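Local coordinates for hypothetical protein (Vibrio sp. DAT722, PDB 2Q73) that probably hydrolyses nucleoside triphosphates to monophosphates and pyrophosphate, as a magnesium-binding MazG-type house-cleaning enzyme, at residues E58-D61 against V62-V66; Q19-H22 against Y23-L27; C67-A70 against N71-V75; N76-K79 against T80-L83. All coordinates share one frame; numbering follows the deposited sequence.

The contacts illustrate how local packing along helices and at their ends serves an all-helical, metal-binding fold. Contact 1 holds two of the four magnesium ligands, on helix 55-72. Contact 2 opens helix 20-39, which bears the other two, and its Lys-26 side chain comes to about 7 Å from the ion. These helices pack together: Tyr-65 CE2 lies 3.5 Å from Lys-26 CB, and further along Tyr-23 CD2 lies 3.6 Å from Ala-68 CB in contact 3. Contact 3 ends helix 55-72, about 13 Å from the ion at the Ala-68 side chain. Contact 4 starts helix 77-90, where Leu-77 CD1 reaches Ala-70 CB of contact 3 at 3.7 Å. All four touch the second subunit.

Contact 1 (E58-D61 against V62-V66); sequences ELYD and VLYYV. With MG (magnesium ion), chain G.
Tyr-60 and Asp-61 meet Leu-63, Tyr-64 and Tyr-65 one turn further along helix 55-72, which carries the EXXD half of the EXXE–EXXD metal motif of all-alpha MazG pyrophosphohydrolases. The three-residue spacing sets Glu-58 and Asp-61 on one side of the helix. In both, CG stands beside the backbone N and anti to the carbonyl carbon (chi1 -51° and -68°). A further bend at chi2 brings Glu-58 OE1 to 2.4 Å from the magnesium ion, and Asp-61 OD2 binds the same ion at 2.5 Å. A metal-bound water donates to Glu-58 OE2 at 2.9 Å, so one carboxylate oxygen grips the metal and the other steadies its water. Glu-30 and Glu-33 of helix 20-39 supply the other protein ligands. Asp-61 OD1 lies in plane at the edge of the Tyr-60 ring and forms a salt bridge with Lys-84 of the second subunit.

The Tyr-60 side chain stands out from the helix and leans forward, its CD1 4.3 Å from Leu-63 CD2 and its CE2 4.3 Å from Tyr-64 CB; its hydroxyl bonds to His-81 of the second subunit. Tyr-64, whose OH bonds to Asp-14, sets CD2 over the centre of the Tyr-65 ring, 3.6 Å above its plane. Asp-61 O accepts from Tyr-65 N and also lies 3.3 Å from Tyr-65 CD1.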
loop_
_atom_site.group_PDB
_atom_site.type_symbol
_atom_site.label_atom_id
_atom_site.label_comp_id
_atom_site.label_asym_id
_atom_site.label_seq_id
_atom_site.Cartn_x
_atom_site.Cartn_y
_atom_site.Cartn_z
ATOM N N GLU C 58 6.547 0.461 13.172
ATOM C CA GLU C 58 5.777 0.635 11.952
ATOM C C GLU C 58 4.331 0.180 12.126
ATOM O O GLU C 58 3.429 0.835 11.598
ATOM C CB GLU C 58 6.442 -0.055 10.738
ATOM C CG GLU C 58 7.935 0.304 10.556
ATOM C CD GLU C 58 8.270 1.798 10.637
ATOM O OE1 GLU C 58 7.378 2.648 10.474
ATOM O OE2 GLU C 58 9.466 2.114 10.846
ATOM N N LEU C 59 4.112 -0.911 12.873
ATOM C CA LEU C 59 2.748 -1.370 13.202
ATOM C C LEU C 59 1.982 -0.319 14.011
ATOM O O LEU C 59 0.823 -0.010 13.698
ATOM C CB LEU C 59 2.761 -2.715 13.942
ATOM C CG LEU C 59 3.088 -3.987 13.125
ATOM C CD1 LEU C 59 3.208 -5.191 14.026
ATOM C CD2 LEU C 59 2.072 -4.252 11.997
ATOM N N TYR C 60 2.638 0.242 15.023
ATOM C CA TYR C 60 2.040 1.345 15.777
ATOM C C TYR C 60 1.734 2.538 14.845
ATOM O O TYR C 60 0.667 3.147 14.933
ATOM C CB TYR C 60 2.928 1.803 16.936
ATOM C CG TYR C 60 2.227 2.905 17.711
ATOM C CD1 TYR C 60 1.297 2.598 18.697
ATOM C CD2 TYR C 60 2.417 4.247 17.373
ATOM C CE1 TYR C 60 0.613 3.622 19.384
ATOM C CE2 TYR C 60 1.734 5.265 18.034
ATOM C CZ TYR C 60 0.837 4.946 19.030
ATOM O OH TYR C 60 0.168 5.961 19.695
ATOM N N ASP C 61 2.667 2.872 13.956
ATOM C CA ASP C 61 2.450 4.015 13.083
ATOM C C ASP C 61 1.260 3.803 12.133
ATOM O O ASP C 61 0.534 4.747 11.857
ATOM C CB ASP C 61 3.710 4.354 12.284
ATOM C CG ASP C 61 4.849 4.882 13.153
ATOM O OD1 ASP C 61 4.658 5.186 14.350
ATOM O OD2 ASP C 61 5.966 4.999 12.604
ATOM N N VAL C 62 1.073 2.575 11.617
ATOM C CA VAL C 62 -0.109 2.248 10.812
ATOM C C VAL C 62 -1.387 2.409 11.674
ATOM O O VAL C 62 -2.371 3.059 11.243
ATOM C CB VAL C 62 0.002 0.833 10.177
ATOM C CG1 VAL C 62 -1.324 0.433 9.552
ATOM C CG2 VAL C 62 1.133 0.817 9.109
ATOM N N LEU C 63 -1.354 1.848 12.884
ATOM C CA LEU C 63 -2.446 1.945 13.866
ATOM C C LEU C 63 -2.823 3.406 14.141
ATOM O O LEU C 63 -4.016 3.742 14.218
ATOM C CB LEU C 63 -2.063 1.247 15.177
ATOM C CG LEU C 63 -3.014 1.391 16.367
ATOM C CD1 LEU C 63 -4.329 0.760 15.990
ATOM C CD2 LEU C 63 -2.442 0.744 17.637
ATOM N N TYR C 64 -1.805 4.260 14.264
ATOM C CA TYR C 64 -2.012 5.681 14.523
ATOM C C TYR C 64 -2.845 6.288 13.401
ATOM O O TYR C 64 -3.826 6.974 13.663
ATOM C CB TYR C 64 -0.679 6.422 14.641
ATOM C CG TYR C 64 -0.843 7.918 14.860
ATOM C CD1 TYR C 64 -0.846 8.456 16.143
ATOM C CD2 TYR C 64 -1.003 8.796 13.773
ATOM C CE1 TYR C 64 -1.005 9.830 16.354
ATOM C CE2 TYR C 64 -1.158 10.162 13.972
ATOM C CZ TYR C 64 -1.153 10.672 15.263
ATOM O OH TYR C 64 -1.319 12.024 15.479
ATOM N N TYR C 65 -2.470 6.017 12.153
ATOM C CA TYR C 65 -3.220 6.583 11.019
ATOM C C TYR C 65 -4.587 5.951 10.790
ATOM O O TYR C 65 -5.498 6.643 10.351
ATOM C CB TYR C 65 -2.349 6.685 9.757
ATOM C CG TYR C 65 -1.387 7.811 9.936
ATOM C CD1 TYR C 65 -0.041 7.572 10.273
ATOM C CD2 TYR C 65 -1.844 9.143 9.898
ATOM C CE1 TYR C 65 0.840 8.648 10.494
ATOM C CE2 TYR C 65 -0.997 10.201 10.133
ATOM C CZ TYR C 65 0.339 9.947 10.431
ATOM O OH TYR C 65 1.155 11.007 10.624
ATOM N N VAL C 66 -4.741 4.666 11.134
ATOM C CA VAL C 66 -6.061 4.033 11.156
ATOM C C VAL C 66 -6.980 4.777 12.155
ATOM O O VAL C 66 -8.105 5.130 11.813
ATOM C CB VAL C 66 -5.973 2.506 11.438
ATOM C CG1 VAL C 66 -7.339 1.935 11.802
ATOM C CG2 VAL C 66 -5.423 1.754 10.207
HETATM MG MG MG G . 7.137 5.076 10.438
HETATM O O HOH W 1 9.471 5.020 10.953
#

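Contact 2 (Q19-H22 against Y23-L27); sequences QSEH and YFFKL
His-22 meets Tyr-23 and Lys-26 through its ring, and these aromatic contacts form the first group. Imidazole and phenol make a T-shaped (edge-to-face) pair, with planes at 81° and centroids 4.7 Å apart; His-22 CD2 is the atom that dips over the centre of the Tyr-23 ring. Gln-19 O approaches the same ring obliquely, 3.2 Å from Tyr-23 CD1. With CG anti to its backbone N (chi1 158°), the imidazole stands out from the helix, and Lys-26 leans back so that its CG lies over one face, toward the rim, in a CH-pi contact, 3.6 Å from His-22 CE1. The lysine then bends away, and its NZ forms a salt bridge with Glu-29. Tyr-23 OH is bonded to Asp-14.

The Glu-21 carboxylate beside two phenylalanines is the second kind. The Glu-21 chain, bent at chi2, lies alongside Phe-24, its carboxylate only 18° from that ring plane and its OE2 3.9 Å from Phe-24 CB. Its other oxygen, OE1, comes 3.6 Å from Phe-25 CZ. Phe-24 meets the Phe-25 ring of the third subunit, and Phe-25 its Phe-24 ring.

Backbone bonds supply the third kind. Ser-20 O accepts from Phe-24 N at 3.2 Å and weakly from Tyr-23 N, while Glu-21 O takes Phe-25 N at 2.9 Å and His-22 O takes Lys-26 N. Gln-19 sits at the N-cap. The arrangement is that of an alpha-helix starting up, here the opening turns of helix 20-39, which leads on to the EXXE metal ligands of the MazG fold.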
loop_
_atom_site.group_PDB
_atom_site.type_symbol
_atom_site.label_atom_id
_atom_site.label_comp_id
_atom_site.label_asym_id
_atom_site.label_seq_id
_atom_site.Cartn_x
_atom_site.Cartn_y
_atom_site.Cartn_z
ATOM N N GLN C 19 -8.112 18.052 6.145
ATOM C CA GLN C 19 -6.909 17.469 5.558
ATOM C C GLN C 19 -7.004 15.964 5.450
ATOM O O GLN C 19 -6.036 15.249 5.757
ATOM C CB GLN C 19 -5.670 17.884 6.361
ATOM C CG GLN C 19 -5.485 19.391 6.435
ATOM C CD GLN C 19 -4.179 19.788 7.095
ATOM O OE1 GLN C 19 -3.135 19.137 6.880
ATOM N NE2 GLN C 19 -4.220 20.849 7.909
ATOM N N SER C 20 -8.149 15.474 4.983
ATOM C CA SER C 20 -8.357 14.020 4.831
ATOM C C SER C 20 -7.299 13.327 3.963
ATOM O O SER C 20 -6.859 12.230 4.309
ATOM C CB SER C 20 -9.757 13.713 4.301
ATOM O OG SER C 20 -9.909 14.275 3.015
ATOM N N GLU C 21 -6.867 13.950 2.861
ATOM C CA GLU C 21 -5.817 13.333 2.036
ATOM C C GLU C 21 -4.493 13.184 2.771
ATOM O O GLU C 21 -3.792 12.181 2.580
ATOM C CB GLU C 21 -5.563 14.117 0.747
ATOM C CG GLU C 21 -6.437 13.734 -0.435
ATOM C CD GLU C 21 -6.307 12.247 -0.841
ATOM O OE1 GLU C 21 -5.617 11.890 -1.841
ATOM O OE2 GLU C 21 -6.924 11.427 -0.139
ATOM N N HIS C 22 -4.129 14.186 3.581
ATOM C CA HIS C 22 -2.904 14.076 4.413
ATOM C C HIS C 22 -2.854 12.745 5.129
ATOM O O HIS C 22 -1.838 12.037 5.103
ATOM C CB HIS C 22 -2.819 15.213 5.445
ATOM C CG HIS C 22 -1.931 14.901 6.619
ATOM N ND1 HIS C 22 -0.564 15.087 6.594
ATOM C CD2 HIS C 22 -2.222 14.434 7.859
ATOM C CE1 HIS C 22 -0.051 14.732 7.761
ATOM N NE2 HIS C 22 -1.037 14.334 8.548
ATOM N N TYR C 23 -3.954 12.400 5.787
ATOM C CA TYR C 23 -3.985 11.212 6.598
ATOM C C TYR C 23 -3.920 9.951 5.755
ATOM O O TYR C 23 -3.317 8.962 6.181
ATOM C CB TYR C 23 -5.200 11.194 7.502
ATOM C CG TYR C 23 -5.172 12.276 8.538
ATOM C CD1 TYR C 23 -5.903 13.452 8.349
ATOM C CD2 TYR C 23 -4.459 12.119 9.724
ATOM C CE1 TYR C 23 -5.923 14.459 9.298
ATOM C CE2 TYR C 23 -4.464 13.145 10.714
ATOM C CZ TYR C 23 -5.198 14.297 10.487
ATOM O OH TYR C 23 -5.240 15.314 11.416
ATOM N N PHE C 24 -4.530 9.982 4.573
ATOM C CA PHE C 24 -4.500 8.814 3.714
ATOM C C PHE C 24 -3.091 8.581 3.127
ATOM O O PHE C 24 -2.593 7.459 3.157
ATOM C CB PHE C 24 -5.544 8.926 2.575
ATOM C CG PHE C 24 -5.594 7.698 1.727
ATOM C CD1 PHE C 24 -6.099 6.505 2.268
ATOM C CD2 PHE C 24 -5.097 7.698 0.417
ATOM C CE1 PHE C 24 -6.147 5.329 1.495
ATOM C CE2 PHE C 24 -5.126 6.527 -0.361
ATOM C CZ PHE C 24 -5.639 5.344 0.183
ATOM N N PHE C 25 -2.452 9.647 2.616
ATOM C CA PHE C 25 -1.038 9.570 2.206
ATOM C C PHE C 25 -0.145 9.027 3.315
ATOM O O PHE C 25 0.694 8.153 3.076
ATOM C CB PHE C 25 -0.517 10.950 1.814
ATOM C CG PHE C 25 -1.071 11.478 0.530
ATOM C CD1 PHE C 25 -1.082 10.689 -0.628
ATOM C CD2 PHE C 25 -1.505 12.814 0.447
ATOM C CE1 PHE C 25 -1.577 11.214 -1.844
ATOM C CE2 PHE C 25 -1.986 13.330 -0.744
ATOM C CZ PHE C 25 -2.032 12.523 -1.889
ATOM N N LYS C 26 -0.316 9.530 4.530
ATOM C CA LYS C 26 0.497 9.054 5.647
ATOM C C LYS C 26 0.265 7.588 5.958
ATOM O O LYS C 26 1.233 6.873 6.262
ATOM C CB LYS C 26 0.286 9.907 6.918
ATOM C CG LYS C 26 0.895 11.331 6.896
ATOM C CD LYS C 26 2.389 11.393 6.611
ATOM C CE LYS C 26 3.221 10.630 7.647
ATOM N NZ LYS C 26 4.696 10.680 7.343
ATOM N N LEU C 27 -0.990 7.135 5.901
ATOM C CA LEU C 27 -1.288 5.711 6.110
ATOM C C LEU C 27 -0.463 4.853 5.137
ATOM O O LEU C 27 0.178 3.877 5.556
ATOM C CB LEU C 27 -2.792 5.385 5.945
ATOM C CG LEU C 27 -3.140 3.878 5.982
ATOM C CD1 LEU C 27 -2.906 3.326 7.393
ATOM C CD2 LEU C 27 -4.584 3.654 5.548
#

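Contact 3 (C67-A70 against N71-V75); sequences CALA and NIHGV
Leu-69 and His-73 both set CG anti to the carbonyl carbon (chi1 -79° and -69°), and their side chains therefore run alongside each other in the same direction. Leu-69 CD2 lies 3.8 Å from His-73 NE2, and Leu-69 O sits in plane at the imidazole edge, 3.1 Å from His-73 CD2. Ile-72 CG2 leans over one ring face toward its rim, and His-73 ND1 bonds to Ser-43 of the second subunit.

A Schellman motif ends the helix here. Gly-74, with phi of +67°, takes the chain out of the helix, and Val-75 N reaches back to Ala-70 O at 2.8 Å. The weak inner bond joins Gly-74 N to Asn-71 O at 3.4 Å. The turn brings Val-75 CB to 4.0 Å from Ala-70 CB, an apolar contact. Asn-71 ND2 donates to a water at 2.9 Å, which in turn donates weakly to Ala-68 O; Asn-71 OD1 accepts from Gln-7.

Helix 55-72 thus ends amid three others: Cys-67 packs on Leu-6 and Ile-10 of helix 3-13, Leu-69 on Tyr-23 and Leu-27 of helix 20-39, and Ala-70 on Leu-77 of helix 77-90.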
loop_
_atom_site.group_PDB
_atom_site.type_symbol
_atom_site.label_atom_id
_atom_site.label_comp_id
_atom_site.label_asym_id
_atom_site.label_seq_id
_atom_site.Cartn_x
_atom_site.Cartn_y
_atom_site.Cartn_z
ATOM N N CYS C 67 -6.490 5.037 13.369
ATOM C CA CYS C 67 -7.280 5.821 14.345
ATOM C C CYS C 67 -7.529 7.262 13.875
ATOM O O CYS C 67 -8.640 7.792 14.042
ATOM C CB CYS C 67 -6.603 5.833 15.708
ATOM S SG CYS C 67 -6.595 4.212 16.505
ATOM N N ALA C 68 -6.501 7.891 13.308
ATOM C CA ALA C 68 -6.629 9.285 12.864
ATOM C C ALA C 68 -7.664 9.376 11.740
ATOM O O ALA C 68 -8.522 10.259 11.750
ATOM C CB ALA C 68 -5.301 9.836 12.416
ATOM N N LEU C 69 -7.610 8.437 10.805
ATOM C CA LEU C 69 -8.611 8.363 9.727
ATOM C C LEU C 69 -10.007 8.084 10.266
ATOM O O LEU C 69 -10.993 8.608 9.746
ATOM C CB LEU C 69 -8.226 7.290 8.712
ATOM C CG LEU C 69 -7.137 7.708 7.714
ATOM C CD1 LEU C 69 -6.471 6.482 7.095
ATOM C CD2 LEU C 69 -7.780 8.598 6.630
ATOM N N ALA C 70 -10.102 7.249 11.302
ATOM C CA ALA C 70 -11.414 6.976 11.874
ATOM C C ALA C 70 -12.034 8.275 12.393
ATOM O O ALA C 70 -13.237 8.539 12.181
ATOM C CB ALA C 70 -11.330 5.916 12.970
ATOM N N ASN C 71 -11.224 9.089 13.071
ATOM C CA ASN C 71 -11.701 10.368 13.583
ATOM C C ASN C 71 -12.196 11.276 12.451
ATOM O O ASN C 71 -13.289 11.852 12.544
ATOM C CB ASN C 71 -10.597 11.067 14.386
ATOM C CG ASN C 71 -10.270 10.345 15.677
ATOM O OD1 ASN C 71 -11.157 9.789 16.334
ATOM N ND2 ASN C 71 -9.002 10.372 16.065
ATOM N N ILE C 72 -11.370 11.404 11.415
ATOM C CA ILE C 72 -11.652 12.191 10.195
ATOM C C ILE C 72 -12.978 11.782 9.539
ATOM O O ILE C 72 -13.749 12.643 9.087
ATOM C CB ILE C 72 -10.426 12.084 9.169
ATOM C CG1 ILE C 72 -9.192 12.800 9.729
ATOM C CG2 ILE C 72 -10.725 12.647 7.782
ATOM C CD1 ILE C 72 -9.470 14.165 10.302
ATOM N N HIS C 73 -13.242 10.475 9.506
ATOM C CA HIS C 73 -14.359 9.920 8.744
ATOM C C HIS C 73 -15.567 9.571 9.591
ATOM O O HIS C 73 -16.468 8.877 9.119
ATOM C CB HIS C 73 -13.896 8.713 7.917
ATOM C CG HIS C 73 -12.977 9.093 6.800
ATOM N ND1 HIS C 73 -13.440 9.583 5.598
ATOM C CD2 HIS C 73 -11.626 9.098 6.712
ATOM C CE1 HIS C 73 -12.412 9.844 4.809
ATOM N NE2 HIS C 73 -11.301 9.559 5.460
ATOM N N GLY C 74 -15.578 10.057 10.832
ATOM C CA GLY C 74 -16.718 9.878 11.734
ATOM C C GLY C 74 -16.951 8.442 12.152
ATOM O O GLY C 74 -18.093 8.035 12.417
ATOM N N VAL C 75 -15.866 7.675 12.219
ATOM C CA VAL C 75 -15.952 6.262 12.588
ATOM C C VAL C 75 -15.618 6.016 14.069
ATOM O O VAL C 75 -14.629 6.536 14.587
ATOM C CB VAL C 75 -15.038 5.384 11.706
ATOM C CG1 VAL C 75 -15.164 3.912 12.130
ATOM C CG2 VAL C 75 -15.381 5.572 10.223
HETATM O O HOH W 2 -7.572 12.312 14.364
#

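Contact 4 (N76-K79 against T80-L83); sequences NLEK and THEL
Glu-78 and His-81 bring together a carboxylate and an imidazole whose planes lie 54° apart, with Glu-78 OE1 approaching the ring obliquely, 4.0 Å from His-81 ND1. Both residues place CG anti to their backbone N, and the bend of Glu-78 at chi2 brings its carboxylate toward the histidine. The imidazole also meets the Tyr-60 ring of the second subunit at about 25° between planes. The third flat group is the Asn-76 amide: Lys-79 N stands above its plane, 59° out of it, and donates to Asn-76 OD1 at 3.0 Å. This is the N-cap bond that starts helix 77-90.

The main chain of the same asparagine is used twice. Asn-76 O accepts from Thr-80 N at 2.9 Å and from Thr-80 OG1 at 2.8 Å, the hydroxyl coming from above the carbonyl plane. Placing OG1 beside its own backbone N lets the threonine bond back to the preceding turn, while Gln-45 of the second subunit donates to the same hydroxyl. Further along, Leu-77 O takes His-81 N at 2.8 Å, while Leu-77 packs on Leu-59 of the second subunit and its backbone N donates to Gln-7.

Lys-79 and Glu-82 cross at the exposed side, Lys-79 CD 3.4 Å from Glu-82 OE1, though Lys-79 NZ remains 4.3 Å from that oxygen, beyond a salt bridge. The chemistry implies that Asn-76, through its side-chain and main-chain oxygens, takes up three donors of the first turn, whereas the surface charges, with attraction between Lys-79 and Glu-82 and like charges on Glu-78 and Glu-82, probably act only weakly.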
loop_
_atom_site.group_PDB
_atom_site.type_symbol
_atom_site.label_atom_id
_atom_site.label_comp_id
_atom_site.label_asym_id
_atom_site.label_seq_id
_atom_site.Cartn_x
_atom_site.Cartn_y
_atom_site.Cartn_z
ATOM N N ASN C 76 -16.441 5.204 14.721
ATOM C CA ASN C 76 -16.175 4.731 16.073
ATOM C C ASN C 76 -15.652 3.292 15.958
ATOM O O ASN C 76 -16.409 2.369 15.651
ATOM C CB ASN C 76 -17.453 4.812 16.923
ATOM C CG ASN C 76 -17.247 4.355 18.371
ATOM O OD1 ASN C 76 -16.430 3.485 18.660
ATOM N ND2 ASN C 76 -18.006 4.936 19.277
ATOM N N LEU C 77 -14.358 3.110 16.202
ATOM C CA LEU C 77 -13.718 1.812 15.948
ATOM C C LEU C 77 -14.198 0.730 16.915
ATOM O O LEU C 77 -14.396 -0.421 16.518
ATOM C CB LEU C 77 -12.182 1.921 15.932
ATOM C CG LEU C 77 -11.592 2.636 14.716
ATOM C CD1 LEU C 77 -10.144 3.044 14.983
ATOM C CD2 LEU C 77 -11.718 1.790 13.445
ATOM N N GLU C 78 -14.392 1.108 18.179
ATOM C CA GLU C 78 -14.875 0.176 19.198
ATOM C C GLU C 78 -16.287 -0.307 18.855
ATOM O O GLU C 78 -16.558 -1.499 18.908
ATOM C CB GLU C 78 -14.771 0.804 20.592
ATOM C CG GLU C 78 -15.372 -0.012 21.755
ATOM C CD GLU C 78 -14.628 -1.306 22.072
ATOM O OE1 GLU C 78 -13.522 -1.551 21.538
ATOM O OE2 GLU C 78 -15.166 -2.091 22.885
ATOM N N LYS C 79 -17.166 0.613 18.460
ATOM C CA LYS C 79 -18.528 0.248 18.050
ATOM C C LYS C 79 -18.521 -0.619 16.786
ATOM O O LYS C 79 -19.283 -1.590 16.691
ATOM C CB LYS C 79 -19.405 1.492 17.852
ATOM C CG LYS C 79 -20.894 1.202 17.648
ATOM C CD LYS C 79 -21.551 0.669 18.923
ATOM C CE LYS C 79 -23.052 0.451 18.737
ATOM N NZ LYS C 79 -23.704 0.030 20.003
ATOM N N THR C 80 -17.658 -0.259 15.832
ATOM C CA THR C 80 -17.487 -1.033 14.598
ATOM C C THR C 80 -17.024 -2.454 14.931
ATOM O O THR C 80 -17.575 -3.433 14.409
ATOM C CB THR C 80 -16.525 -0.337 13.592
ATOM O OG1 THR C 80 -17.038 0.966 13.283
ATOM C CG2 THR C 80 -16.416 -1.139 12.310
ATOM N N HIS C 81 -16.044 -2.555 15.829
ATOM C CA HIS C 81 -15.575 -3.841 16.349
ATOM C C HIS C 81 -16.745 -4.660 16.894
ATOM O O HIS C 81 -16.893 -5.835 16.563
ATOM C CB HIS C 81 -14.498 -3.623 17.422
ATOM C CG HIS C 81 -14.037 -4.878 18.102
ATOM N ND1 HIS C 81 -13.996 -5.002 19.477
ATOM C CD2 HIS C 81 -13.624 -6.068 17.604
ATOM C CE1 HIS C 81 -13.563 -6.212 19.793
ATOM N NE2 HIS C 81 -13.317 -6.873 18.672
ATOM N N GLU C 82 -17.591 -4.025 17.703
ATOM C CA GLU C 82 -18.748 -4.695 18.275
ATOM C C GLU C 82 -19.682 -5.240 17.187
ATOM O O GLU C 82 -20.151 -6.378 17.289
ATOM C CB GLU C 82 -19.485 -3.753 19.232
ATOM C CG GLU C 82 -18.772 -3.539 20.578
ATOM C CD GLU C 82 -19.475 -2.493 21.452
ATOM O OE1 GLU C 82 -19.763 -1.355 20.956
ATOM O OE2 GLU C 82 -19.745 -2.803 22.646
ATOM N N LEU C 83 -19.926 -4.439 16.144
ATOM C CA LEU C 83 -20.785 -4.859 15.032
ATOM C C LEU C 83 -20.190 -6.047 14.270
ATOM O O LEU C 83 -20.909 -6.998 13.935
ATOM C CB LEU C 83 -21.070 -3.695 14.072
ATOM C CG LEU C 83 -22.073 -2.591 14.442
ATOM C CD1 LEU C 83 -21.762 -1.346 13.578
ATOM C CD2 LEU C 83 -23.555 -3.027 14.280
#